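Local coordinates for Peptide/nickel transport system substrate-binding protein (Listeria monocytogenes serotype 1/2a, PDB 5KZT), which binds peptide and probably delivers it, as the extracellular substrate-binding component, to an oligopeptide transporter for uptake into the cell, at residues T74-K79 with S159-P164; A298-K303 with K392-L397; Q304-T309 with Q492-R497. All blocks are in the same frame, centred on the assembly; numbering follows the deposited sequence.

Contact 1: residues T74-K79 with S159-P164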
loop_
_atom_site.group_PDB
_atom_site.type_symbol
_atom_site.label_atom_id
_atom_site.label_comp_id
_atom_site.label_asym_id
_atom_site.label_seq_id
_atom_site.Cartn_x
_atom_site.Cartn_y
_atom_site.Cartn_z
ATOM N N THR A 74 -11.972 -15.928 -19.264
ATOM C CA THR A 74 -10.721 -15.266 -19.626
ATOM C C THR A 74 -10.855 -14.106 -20.569
ATOM O O THR A 74 -9.892 -13.374 -20.732
ATOM C CB THR A 74 -9.700 -16.251 -20.228
ATOM O OG1 THR A 74 -10.123 -16.689 -21.532
ATOM C CG2 THR A 74 -9.523 -17.449 -19.285
ATOM N N VAL A 75 -12.009 -13.917 -21.210
ATOM C CA VAL A 75 -12.166 -12.829 -22.149
ATOM C C VAL A 75 -13.337 -11.966 -21.694
ATOM O O VAL A 75 -14.479 -12.456 -21.568
ATOM C CB VAL A 75 -12.333 -13.318 -23.601
ATOM C CG1 VAL A 75 -12.494 -12.143 -24.545
ATOM C CG2 VAL A 75 -11.120 -14.131 -24.023
ATOM N N TYR A 76 -13.020 -10.692 -21.438
ATOM C CA TYR A 76 -13.961 -9.708 -20.927
ATOM C C TYR A 76 -14.190 -8.636 -21.991
ATOM O O TYR A 76 -13.252 -7.946 -22.403
ATOM C CB TYR A 76 -13.403 -9.068 -19.641
ATOM C CG TYR A 76 -13.456 -9.954 -18.393
ATOM C CD1 TYR A 76 -12.720 -11.131 -18.309
ATOM C CD2 TYR A 76 -14.219 -9.593 -17.286
ATOM C CE1 TYR A 76 -12.761 -11.928 -17.176
ATOM C CE2 TYR A 76 -14.267 -10.391 -16.150
ATOM C CZ TYR A 76 -13.532 -11.558 -16.111
ATOM O OH TYR A 76 -13.555 -12.367 -15.007
ATOM N N THR A 77 -15.434 -8.488 -22.431
ATOM C CA THR A 77 -15.820 -7.450 -23.404
ATOM C C THR A 77 -16.586 -6.352 -22.648
ATOM O O THR A 77 -17.665 -6.601 -22.112
ATOM C CB THR A 77 -16.673 -8.045 -24.533
ATOM O OG1 THR A 77 -15.976 -9.164 -25.119
ATOM C CG2 THR A 77 -16.950 -7.010 -25.619
ATOM N N ILE A 78 -16.013 -5.156 -22.609
ATOM C CA ILE A 78 -16.416 -4.101 -21.670
ATOM C C ILE A 78 -16.805 -2.842 -22.421
ATOM O O ILE A 78 -16.001 -2.314 -23.170
ATOM C CB ILE A 78 -15.274 -3.754 -20.705
ATOM C CG1 ILE A 78 -14.850 -5.005 -19.909
ATOM C CG2 ILE A 78 -15.694 -2.654 -19.737
ATOM C CD1 ILE A 78 -13.556 -4.864 -19.142
ATOM N N LYS A 79 -18.032 -2.377 -22.222
ATOM C CA LYS A 79 -18.510 -1.141 -22.813
ATOM C C LYS A 79 -18.175 -0.024 -21.844
ATOM O O LYS A 79 -18.344 -0.179 -20.646
ATOM C CB LYS A 79 -20.016 -1.202 -23.085
ATOM C CG LYS A 79 -20.359 -2.259 -24.118
ATOM C CD LYS A 79 -21.846 -2.385 -24.347
ATOM C CE LYS A 79 -22.415 -1.171 -25.048
ATOM N NZ LYS A 79 -23.372 -1.623 -26.087
ATOM N N SER A 159 -11.224 -6.262 -8.680
ATOM C CA SER A 159 -10.422 -5.490 -7.702
ATOM C C SER A 159 -9.191 -4.858 -8.366
ATOM O O SER A 159 -8.806 -3.720 -8.059
ATOM C CB SER A 159 -10.004 -6.362 -6.518
ATOM O OG SER A 159 -11.114 -6.900 -5.816
ATOM N N LEU A 160 -8.586 -5.595 -9.302
ATOM C CA LEU A 160 -7.511 -5.002 -10.118
ATOM C C LEU A 160 -8.043 -3.837 -10.947
ATOM O O LEU A 160 -7.416 -2.767 -10.983
ATOM C CB LEU A 160 -6.810 -6.034 -10.999
ATOM C CG LEU A 160 -6.157 -7.206 -10.243
ATOM C CD1 LEU A 160 -5.537 -8.232 -11.185
ATOM C CD2 LEU A 160 -5.091 -6.714 -9.266
ATOM N N PHE A 161 -9.202 -4.018 -11.578
ATOM C CA PHE A 161 -9.814 -2.934 -12.376
ATOM C C PHE A 161 -10.118 -1.684 -11.519
ATOM O O PHE A 161 -10.175 -0.578 -12.026
ATOM C CB PHE A 161 -11.115 -3.388 -13.023
ATOM C CG PHE A 161 -10.981 -4.458 -14.070
ATOM C CD1 PHE A 161 -9.774 -4.722 -14.737
ATOM C CD2 PHE A 161 -12.108 -5.189 -14.431
ATOM C CE1 PHE A 161 -9.707 -5.706 -15.715
ATOM C CE2 PHE A 161 -12.036 -6.166 -15.420
ATOM C CZ PHE A 161 -10.836 -6.418 -16.058
ATOM N N ALA A 162 -10.306 -1.876 -10.222
ATOM C CA ALA A 162 -10.497 -0.786 -9.279
ATOM C C ALA A 162 -9.185 -0.224 -8.687
ATOM O O ALA A 162 -9.223 0.654 -7.821
ATOM C CB ALA A 162 -11.401 -1.269 -8.158
ATOM N N PHE A 163 -8.039 -0.716 -9.141
ATOM C CA PHE A 163 -6.756 -0.332 -8.560
ATOM C C PHE A 163 -6.054 0.685 -9.475
ATOM O O PHE A 163 -6.078 0.532 -10.694
ATOM C CB PHE A 163 -5.895 -1.579 -8.337
ATOM C CG PHE A 163 -4.708 -1.332 -7.474
ATOM C CD1 PHE A 163 -4.860 -1.224 -6.092
ATOM C CD2 PHE A 163 -3.439 -1.154 -8.029
ATOM C CE1 PHE A 163 -3.765 -0.953 -5.285
ATOM C CE2 PHE A 163 -2.343 -0.895 -7.218
ATOM C CZ PHE A 163 -2.513 -0.786 -5.842
ATOM N N PRO A 164 -5.426 1.733 -8.902
ATOM C CA PRO A 164 -4.933 2.829 -9.754
ATOM C C PRO A 164 -4.030 2.491 -10.958
ATOM O O PRO A 164 -4.110 3.175 -11.968
ATOM C CB PRO A 164 -4.211 3.727 -8.752
ATOM C CG PRO A 164 -5.085 3.619 -7.563
ATOM C CD PRO A 164 -5.373 2.134 -7.483
#
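A small antiparallel sheet is joined here to the last turn of helix 157-161: Tyr76 and Ile78, two positions apart on strand 75-79, reach across to the ring of Phe161. The contact is entirely apolar and small, burying 91 Å² over both sides. It is made by side chains reaching from well-separated backbones, for the nearest CA atoms, those of Ile78 and Phe161, are 11.5 Å apart. A single corner of the phenylalanine does the touching. Phe161 CE2 lies 4.2 Å from Ile78 CD1, and the same atom comes within 4.5 Å of Tyr76 CD2. The tyrosine atom meets the Phe161 ring at its edge, near its plane, whereas the methyl of Ile78 approaches that ring obliquely. Ile78 spans its share of the gap with an extended side chain, CD1 lying anti to CA (chi2 168°), so that the terminal methyl makes the contact. The alternation of the strand puts Tyr76 and Ile78 on the face turned to the helix, while Val75 and Thr77, the alternate residues, pack along strand 145-149. Backbone bonds from Tyr76 to Val148 and from Ile78 to Leu146 hold the strand to this neighbour, and Thr77 pairs with Lys68 of the other flanking strand, the partner of 75-79 in a hairpin. Beyond Phe161 the chain turns away from the sheet: Phe163 meets Tyr113 edge-to-face and, with Pro164, packs on Leu39 of helix 36-45.

Contact 2: residues A298-K303 with K392-L397; sequences ALAIDK and KNLDGL
Asn393 and Ala300 bring two helix ends together in a buried contact that combines one hydrogen bond with apolar packing: the chain leaving helix 291-299 meets the end of helix 377-393. The amide of Asn393 supplies the polar part, its ND2 donating to Ala300 O at 3.0 Å. This bond is clearly bent, with an N-H...O angle of 141°, and although the acceptor lies almost in the plane of the asparagine amide, the donor is tilted 23° from the carbonyl plane of Ala300. CG of Asn393 stands beside its own backbone N (chi1 -72°), which carries the amide over to the carbonyl. Ala300 CB fills the apolar part, packed against Asn393 CB and Leu394 CG, each 4.2 Å away. Helix 377-393 forms the connection of a beta-alpha-beta crossover between the parallel strands 367-374 and 397-404, and the contact lies where it hands over to the second of them. There Leu394 to Leu397 make a type II turn closed by Leu397 N to Leu394 O at 3.1 Å, with Gly396 at the position whose positive phi suits glycine. Asn393 O and Asp395 O are bonded to Gln352 and Trp355 of helix 348-362. On the opposing segment, Asp302 N bonds to Gln389 of the crossover helix, while Asp302, the N-cap residue of helix 303-311, caps Ser305 N with OD1.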
loop_
_atom_site.group_PDB
_atom_site.type_symbol
_atom_site.label_atom_id
_atom_site.label_comp_id
_atom_site.label_asym_id
_atom_site.label_seq_id
_atom_site.Cartn_x
_atom_site.Cartn_y
_atom_site.Cartn_z
ATOM N N ALA A 298 15.030 -10.711 14.793
ATOM C CA ALA A 298 13.600 -10.994 14.686
ATOM C C ALA A 298 12.976 -11.373 16.019
ATOM O O ALA A 298 11.914 -10.856 16.373
ATOM C CB ALA A 298 13.337 -12.108 13.682
ATOM N N LEU A 299 13.639 -12.280 16.727
ATOM C CA LEU A 299 13.101 -12.861 17.943
ATOM C C LEU A 299 13.374 -12.032 19.187
ATOM O O LEU A 299 12.881 -12.378 20.262
ATOM C CB LEU A 299 13.626 -14.280 18.122
ATOM C CG LEU A 299 13.325 -15.285 17.014
ATOM C CD1 LEU A 299 13.898 -16.630 17.426
ATOM C CD2 LEU A 299 11.845 -15.414 16.720
ATOM N N ALA A 300 14.114 -10.930 19.057
ATOM C CA ALA A 300 14.535 -10.143 20.212
ATOM C C ALA A 300 13.643 -8.927 20.468
ATOM O O ALA A 300 13.983 -8.107 21.322
ATOM C CB ALA A 300 15.985 -9.707 20.049
ATOM N N ILE A 301 12.513 -8.810 19.765
ATOM C CA ILE A 301 11.624 -7.652 19.907
ATOM C C ILE A 301 10.316 -8.063 20.588
ATOM O O ILE A 301 9.524 -8.841 20.050
ATOM C CB ILE A 301 11.362 -6.953 18.563
ATOM C CG1 ILE A 301 12.690 -6.458 17.969
ATOM C CG2 ILE A 301 10.412 -5.765 18.732
ATOM C CD1 ILE A 301 12.635 -6.039 16.508
ATOM N N ASP A 302 10.097 -7.528 21.785
ATOM C CA ASP A 302 8.861 -7.759 22.521
ATOM C C ASP A 302 7.710 -7.079 21.785
ATOM O O ASP A 302 7.425 -5.894 22.008
ATOM C CB ASP A 302 8.981 -7.240 23.962
ATOM C CG ASP A 302 7.811 -7.666 24.840
ATOM O OD1 ASP A 302 6.763 -8.095 24.310
ATOM O OD2 ASP A 302 7.942 -7.586 26.071
ATOM N N LYS A 303 7.038 -7.838 20.924
ATOM C CA LYS A 303 5.984 -7.273 20.048
ATOM C C LYS A 303 4.793 -6.764 20.868
ATOM O O LYS A 303 4.192 -5.740 20.531
ATOM C CB LYS A 303 5.468 -8.288 19.031
ATOM C CG LYS A 303 6.537 -9.042 18.259
ATOM C CD LYS A 303 5.941 -9.860 17.137
ATOM C CE LYS A 303 6.977 -10.816 16.571
ATOM N NZ LYS A 303 6.483 -11.527 15.365
ATOM N N LYS A 392 19.728 -4.038 24.279
ATOM C CA LYS A 392 19.744 -4.670 25.600
ATOM C C LYS A 392 19.805 -6.200 25.510
ATOM O O LYS A 392 20.415 -6.829 26.360
ATOM C CB LYS A 392 18.560 -4.224 26.465
ATOM C CG LYS A 392 17.257 -4.966 26.211
ATOM C CD LYS A 392 16.163 -4.536 27.171
ATOM C CE LYS A 392 14.871 -5.272 26.864
ATOM N NZ LYS A 392 13.728 -4.550 27.479
ATOM N N ASN A 393 19.168 -6.784 24.494
ATOM C CA ASN A 393 19.039 -8.246 24.374
ATOM C C ASN A 393 20.215 -8.935 23.654
ATOM O O ASN A 393 20.487 -10.101 23.930
ATOM C CB ASN A 393 17.715 -8.634 23.681
ATOM C CG ASN A 393 16.481 -8.410 24.569
ATOM O OD1 ASN A 393 16.553 -8.532 25.777
ATOM N ND2 ASN A 393 15.338 -8.128 23.951
ATOM N N LEU A 394 20.892 -8.219 22.751
ATOM C CA LEU A 394 21.926 -8.793 21.906
ATOM C C LEU A 394 23.281 -8.093 22.104
ATOM O O LEU A 394 23.577 -7.088 21.451
ATOM C CB LEU A 394 21.486 -8.709 20.443
ATOM C CG LEU A 394 20.173 -9.393 20.067
ATOM C CD1 LEU A 394 19.984 -9.254 18.572
ATOM C CD2 LEU A 394 20.156 -10.864 20.460
ATOM N N ASP A 395 24.108 -8.660 22.985
ATOM C CA ASP A 395 25.388 -8.060 23.409
ATOM C C ASP A 395 26.328 -7.889 22.227
ATOM O O ASP A 395 26.578 -8.846 21.495
ATOM C CB ASP A 395 26.088 -8.938 24.456
ATOM C CG ASP A 395 25.314 -9.061 25.771
ATOM O OD1 ASP A 395 24.441 -8.225 26.067
ATOM O OD2 ASP A 395 25.591 -10.015 26.527
ATOM N N GLY A 396 26.850 -6.675 22.063
ATOM C CA GLY A 396 27.722 -6.324 20.943
ATOM C C GLY A 396 27.004 -5.758 19.727
ATOM O O GLY A 396 27.625 -5.523 18.699
ATOM N N LEU A 397 25.698 -5.535 19.824
ATOM C CA LEU A 397 24.930 -4.957 18.722
ATOM C C LEU A 397 24.732 -3.468 18.978
ATOM O O LEU A 397 24.257 -3.074 20.048
ATOM C CB LEU A 397 23.576 -5.663 18.576
ATOM C CG LEU A 397 22.668 -5.164 17.446
ATOM C CD1 LEU A 397 23.263 -5.420 16.074
ATOM C CD2 LEU A 397 21.298 -5.810 17.540
#

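Contact 3: residues Q304-T309 with Q492-R497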
loop_
_atom_site.group_PDB
_atom_site.type_symbol
_atom_site.label_atom_id
_atom_site.label_comp_id
_atom_site.label_asym_id
_atom_site.label_seq_id
_atom_site.Cartn_x
_atom_site.Cartn_y
_atom_site.Cartn_z
ATOM N N GLN A 304 4.452 -7.482 21.934
ATOM C CA GLN A 304 3.318 -7.097 22.772
ATOM C C GLN A 304 3.579 -5.748 23.414
ATOM O O GLN A 304 2.729 -4.851 23.357
ATOM C CB GLN A 304 3.024 -8.162 23.836
ATOM C CG GLN A 304 1.734 -7.938 24.627
ATOM C CD GLN A 304 0.526 -8.045 23.728
ATOM O OE1 GLN A 304 0.302 -9.096 23.124
ATOM N NE2 GLN A 304 -0.248 -6.954 23.603
ATOM N N SER A 305 4.767 -5.597 23.998
ATOM C CA SER A 305 5.153 -4.359 24.660
ATOM C C SER A 305 5.201 -3.212 23.660
ATOM O O SER A 305 4.721 -2.119 23.958
ATOM C CB SER A 305 6.509 -4.510 25.346
ATOM O OG SER A 305 6.863 -3.314 25.988
ATOM N N TYR A 306 5.763 -3.486 22.478
ATOM C CA TYR A 306 5.773 -2.536 21.371
ATOM C C TYR A 306 4.383 -1.940 21.139
ATOM O O TYR A 306 4.213 -0.723 21.201
ATOM C CB TYR A 306 6.289 -3.195 20.078
ATOM C CG TYR A 306 6.362 -2.228 18.935
ATOM C CD1 TYR A 306 7.506 -1.464 18.728
ATOM C CD2 TYR A 306 5.286 -2.046 18.073
ATOM C CE1 TYR A 306 7.586 -0.557 17.691
ATOM C CE2 TYR A 306 5.356 -1.133 17.034
ATOM C CZ TYR A 306 6.516 -0.395 16.845
ATOM O OH TYR A 306 6.606 0.512 15.819
ATOM N N THR A 307 3.389 -2.788 20.893
ATOM C CA THR A 307 2.042 -2.281 20.606
ATOM C C THR A 307 1.413 -1.594 21.815
ATOM O O THR A 307 0.718 -0.590 21.647
ATOM C CB THR A 307 1.076 -3.368 20.106
ATOM O OG1 THR A 307 0.929 -4.379 21.098
ATOM C CG2 THR A 307 1.589 -3.990 18.845
ATOM N N ASP A 308 1.665 -2.130 23.016
ATOM C CA ASP A 308 1.162 -1.546 24.278
ATOM C C ASP A 308 1.816 -0.224 24.666
ATOM O O ASP A 308 1.292 0.485 25.517
ATOM C CB ASP A 308 1.409 -2.489 25.479
ATOM C CG ASP A 308 0.559 -3.760 25.457
ATOM O OD1 ASP A 308 -0.353 -3.896 24.613
ATOM O OD2 ASP A 308 0.826 -4.647 26.313
ATOM N N THR A 309 3.003 0.047 24.137
ATOM C CA THR A 309 3.802 1.204 24.533
ATOM C C THR A 309 3.852 2.245 23.432
ATOM O O THR A 309 3.574 3.414 23.670
ATOM C CB THR A 309 5.246 0.760 24.872
ATOM O OG1 THR A 309 5.183 -0.250 25.888
ATOM C CG2 THR A 309 6.114 1.937 25.355
ATOM N N GLN A 492 10.348 -9.993 9.435
ATOM C CA GLN A 492 9.737 -10.251 10.744
ATOM C C GLN A 492 8.494 -9.390 10.928
ATOM O O GLN A 492 8.602 -8.206 11.232
ATOM C CB GLN A 492 10.732 -10.011 11.897
ATOM C CG GLN A 492 10.160 -10.131 13.326
ATOM C CD GLN A 492 9.485 -11.470 13.640
ATOM O OE1 GLN A 492 8.735 -12.001 12.829
ATOM N NE2 GLN A 492 9.748 -12.018 14.838
ATOM N N PRO A 493 7.302 -9.985 10.756
ATOM C CA PRO A 493 6.080 -9.281 11.153
ATOM C C PRO A 493 6.149 -8.765 12.599
ATOM O O PRO A 493 6.595 -9.484 13.490
ATOM C CB PRO A 493 5.006 -10.337 10.979
ATOM C CG PRO A 493 5.524 -11.161 9.836
ATOM C CD PRO A 493 6.997 -11.265 10.098
ATOM N N LEU A 494 5.714 -7.523 12.799
ATOM C CA LEU A 494 5.767 -6.885 14.106
ATOM C C LEU A 494 4.362 -6.632 14.618
ATOM O O LEU A 494 4.043 -7.053 15.722
ATOM C CB LEU A 494 6.562 -5.578 14.039
ATOM C CG LEU A 494 7.779 -5.536 14.963
ATOM C CD1 LEU A 494 8.694 -4.375 14.631
ATOM C CD2 LEU A 494 7.335 -5.489 16.425
ATOM N N TYR A 495 3.538 -5.948 13.821
ATOM C CA TYR A 495 2.144 -5.667 14.198
ATOM C C TYR A 495 1.163 -5.593 13.046
ATOM O O TYR A 495 1.534 -5.333 11.899
ATOM C CB TYR A 495 2.067 -4.389 15.038
ATOM C CG TYR A 495 2.404 -3.066 14.343
ATOM C CD1 TYR A 495 3.705 -2.564 14.330
ATOM C CD2 TYR A 495 1.411 -2.291 13.760
ATOM C CE1 TYR A 495 4.004 -1.348 13.743
ATOM C CE2 TYR A 495 1.701 -1.071 13.173
ATOM C CZ TYR A 495 2.993 -0.600 13.161
ATOM O OH TYR A 495 3.284 0.619 12.561
ATOM N N GLN A 496 -0.100 -5.830 13.393
ATOM C CA GLN A 496 -1.223 -5.678 12.488
ATOM C C GLN A 496 -1.793 -4.310 12.804
ATOM O O GLN A 496 -2.171 -4.045 13.959
ATOM C CB GLN A 496 -2.280 -6.742 12.753
ATOM C CG GLN A 496 -1.755 -8.162 12.735
ATOM C CD GLN A 496 -2.831 -9.164 13.086
ATOM O OE1 GLN A 496 -3.825 -9.276 12.356
ATOM N NE2 GLN A 496 -2.673 -9.869 14.224
ATOM N N ARG A 497 -1.865 -3.443 11.809
ATOM C CA ARG A 497 -2.094 -2.026 12.078
ATOM C C ARG A 497 -3.564 -1.660 12.233
ATOM O O ARG A 497 -4.401 -2.035 11.413
ATOM C CB ARG A 497 -1.477 -1.184 10.969
ATOM C CG ARG A 497 -1.197 0.259 11.346
ATOM C CD ARG A 497 -2.063 1.240 10.614
ATOM N NE ARG A 497 -1.677 1.516 9.236
ATOM C CZ ARG A 497 -0.820 2.468 8.816
ATOM N NH1 ARG A 497 -0.589 2.600 7.518
ATOM N NH2 ARG A 497 -0.164 3.271 9.651
#
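Tyr306 of helix 303-311 packs against both Leu494 and Tyr495 of strand 491-503, and these three side chains bury most of the contact. The two tyrosine rings are inclined by only 25° but slid so far apart, 5.6 Å between centroids, that they hardly overlap. Their closest atoms are Tyr306 CE2 and Tyr495 CD1, at 3.5 Å. In the conformer described, one of two modelled, Leu494 sets CD2 over one face of the Tyr306 ring, 4.2 Å from Tyr306 CG and displaced toward the rim. That two consecutive strand residues both point at the helix follows from a classic beta bulge, in which Leu494 and Tyr495 together face Phe273 of strand 264-277. Phe273 also meets the Tyr495 ring with its plane parallel. Beside the rings, Thr307 CG2 packs 3.9 Å from Tyr495 CB; its OG1, at chi1 61°, turns back to donate to Gln304 O at 2.9 Å, leaving the methyl for the strand. The hydroxyls have partners farther out: Tyr306 OH is hydrogen-bonded to Ser382 OG, and Tyr495 OH to a basic side chain of the bound peptide, whose backbone is also held by Arg497 NH2.

Overall arrangement
All three contacts are buried, but they lie in two regions. Contact 1, on the opposite side of the chain's centre, is some 37 Å from contact 3 and 47 Å from contact 2, centre to centre, and joins a small sheet to a helix by apolar atoms alone. Contacts 2 and 3 are neighbours: segments 298-303 and 304-309 run on from each other, and both touch strand 491-503, the first through probable bonds from Lys303 NZ to Pro493 O and from Gln492 NE2 to Ala298 O, the second through the side chains of contact 3. Contact 2 is the one with a hydrogen bond between its segments, whereas contact 3 relies on aromatic and aliphatic packing and is bordered by the bound peptide.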